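Local coordinates for lipoprotein (Colwellia psychrerythraea, PDB 3O0Y), which is of unknown function but belongs to the DUF885 family of the peptidase MA clan and is probably a lipid-anchored envelope protein, at residues A[199-204]-A[267-272]. Residues are numbered along the deposited sequence; the frame is centred on the assembly and turned at random.
Sequences TLQGAI and QLLSEA
With CG swung opposite its own backbone nitrogen (chi1 -155°), Leu200 sends its methyl CD2 into the turn formed by Leu268, Leu269 and Ala272, while Ile204, one helical turn later, turns CG1 away from its carbonyl carbon (chi1 -71°) and extends CD1 toward Leu269. The example illustrates how two segments can meet through apolar side chains, for no hydrogen bond joins 199-204 to 267-272 directly. Leu200 CD2 lies 3.6 Å from CB of Leu268, the two side chains crossing nearly at a right angle, and 4.0 Å from CB of Ala272, which the turn brings round to the same methyl. Leu269 answers from the other segment. Its CB leaves the backbone alongside the facing helix, and the end of the side chain then comes nearer to it. The two methyls take different partners: CD1 rests 3.7 Å from CB of Leu200, and CD2 meets CD1 of Ile204 tip to tip at 3.6 Å. The same CD1 of Leu269 also touches the aliphatic part of Gln201, whose CG is 3.9 Å away, at the exposed border of the patch. Gln185 of helix 174-190 touches both Leu200 and Leu268, so a third helix adjoins the contact, and Lys197 NZ, at the start of helix 197-210, hydrogen-bonds the carbonyl oxygens of Leu269 and Ala272, adding a polar tie beside the apolar one. Residues 269-271 keep helical backbone angles without the regular bonds, and Glu271 N bonds Leu268 O at 3.0 Å. In this largely helical fold, the contact is apolar packing of helix 197-210 on the segment where helix 236-268 runs out.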
loop_
_atom_site.group_PDB
_atom_site.type_symbol
_atom_site.label_atom_id
_atom_site.label_comp_id
_atom_site.label_asym_id
_atom_site.label_seq_id
_atom_site.Cartn_x
_atom_site.Cartn_y
_atom_site.Cartn_z
ATOM N N THR A 199 10.820 16.703 0.707
ATOM C CA THR A 199 9.866 15.942 -0.114
ATOM C C THR A 199 9.957 16.411 -1.555
ATOM O O THR A 199 10.071 15.596 -2.459
ATOM C CB THR A 199 8.425 16.100 0.373
ATOM O OG1 THR A 199 8.355 15.624 1.723
ATOM C CG2 THR A 199 7.406 15.342 -0.537
ATOM N N LEU A 200 9.965 17.723 -1.765
ATOM C CA LEU A 200 10.114 18.264 -3.088
ATOM C C LEU A 200 11.453 17.901 -3.758
ATOM O O LEU A 200 11.488 17.622 -4.960
ATOM C CB LEU A 200 9.852 19.769 -3.064
ATOM C CG LEU A 200 9.381 20.472 -4.321
ATOM C CD1 LEU A 200 8.172 19.808 -5.003
ATOM C CD2 LEU A 200 9.052 21.911 -3.949
ATOM N N GLN A 201 12.548 17.920 -3.003
ATOM C CA GLN A 201 13.855 17.575 -3.527
ATOM C C GLN A 201 13.854 16.115 -3.932
ATOM O O GLN A 201 14.480 15.747 -4.924
ATOM C CB GLN A 201 14.947 17.802 -2.481
ATOM C CG GLN A 201 15.209 19.274 -2.170
ATOM C CD GLN A 201 16.133 19.510 -0.981
ATOM O OE1 GLN A 201 16.068 18.811 0.056
ATOM N NE2 GLN A 201 16.981 20.540 -1.112
ATOM N N GLY A 202 13.176 15.257 -3.149
ATOM C CA GLY A 202 13.136 13.857 -3.501
ATOM C C GLY A 202 12.313 13.626 -4.779
ATOM O O GLY A 202 12.722 12.830 -5.670
ATOM N N ALA A 203 11.215 14.395 -4.933
ATOM C CA ALA A 203 10.409 14.353 -6.179
ATOM C C ALA A 203 11.267 14.797 -7.394
ATOM O O ALA A 203 11.247 14.182 -8.467
ATOM C CB ALA A 203 9.208 15.198 -6.083
ATOM N N ILE A 204 11.984 15.889 -7.247
ATOM C CA ILE A 204 12.857 16.370 -8.324
ATOM C C ILE A 204 13.876 15.335 -8.744
ATOM O O ILE A 204 14.106 15.125 -9.954
ATOM C CB ILE A 204 13.486 17.723 -7.892
ATOM C CG1 ILE A 204 12.407 18.768 -7.916
ATOM C CG2 ILE A 204 14.674 18.195 -8.827
ATOM C CD1 ILE A 204 12.751 20.037 -7.063
ATOM N N GLN A 267 10.864 25.443 -9.369
ATOM C CA GLN A 267 10.306 26.777 -9.042
ATOM C C GLN A 267 9.714 26.872 -7.645
ATOM O O GLN A 267 9.719 27.920 -7.064
ATOM C CB GLN A 267 9.150 27.231 -9.971
ATOM C CG GLN A 267 9.394 27.345 -11.458
ATOM C CD GLN A 267 10.767 27.776 -11.801
ATOM O OE1 GLN A 267 11.130 28.976 -11.664
ATOM N NE2 GLN A 267 11.553 26.832 -12.298
ATOM N N LEU A 268 9.129 25.789 -7.151
ATOM C CA LEU A 268 8.534 25.787 -5.816
ATOM C C LEU A 268 9.475 25.614 -4.619
ATOM O O LEU A 268 9.090 25.875 -3.486
ATOM C CB LEU A 268 7.537 24.605 -5.764
ATOM C CG LEU A 268 6.094 24.983 -5.635
ATOM C CD1 LEU A 268 5.701 26.241 -6.312
ATOM C CD2 LEU A 268 5.257 23.780 -6.144
ATOM N N LEU A 269 10.708 25.177 -4.871
ATOM C CA LEU A 269 11.676 24.905 -3.818
ATOM C C LEU A 269 11.909 26.061 -2.875
ATOM O O LEU A 269 12.043 25.873 -1.686
ATOM C CB LEU A 269 12.999 24.471 -4.456
ATOM C CG LEU A 269 13.677 23.142 -4.076
ATOM C CD1 LEU A 269 12.763 22.030 -3.512
ATOM C CD2 LEU A 269 14.533 22.652 -5.258
ATOM N N SER A 270 11.900 27.283 -3.383
ATOM C CA SER A 270 12.176 28.392 -2.486
ATOM C C SER A 270 11.030 28.693 -1.514
ATOM O O SER A 270 11.275 29.223 -0.423
ATOM C CB SER A 270 12.552 29.625 -3.300
ATOM O OG SER A 270 11.499 29.943 -4.188
ATOM N N GLU A 271 9.802 28.311 -1.871
ATOM C CA GLU A 271 8.647 28.508 -1.009
ATOM C C GLU A 271 8.421 27.275 -0.106
ATOM O O GLU A 271 7.725 27.366 0.912
ATOM C CB GLU A 271 7.367 28.749 -1.841
ATOM C CG GLU A 271 7.311 30.004 -2.720
ATOM C CD GLU A 271 6.331 29.826 -3.902
ATOM O OE1 GLU A 271 5.154 29.388 -3.695
ATOM O OE2 GLU A 271 6.751 30.116 -5.051
ATOM N N ALA A 272 9.003 26.144 -0.496
ATOM C CA ALA A 272 8.798 24.893 0.238
ATOM C C ALA A 272 9.317 25.022 1.665
ATOM O O ALA A 272 10.250 25.752 1.939
ATOM C CB ALA A 272 9.443 23.753 -0.464
#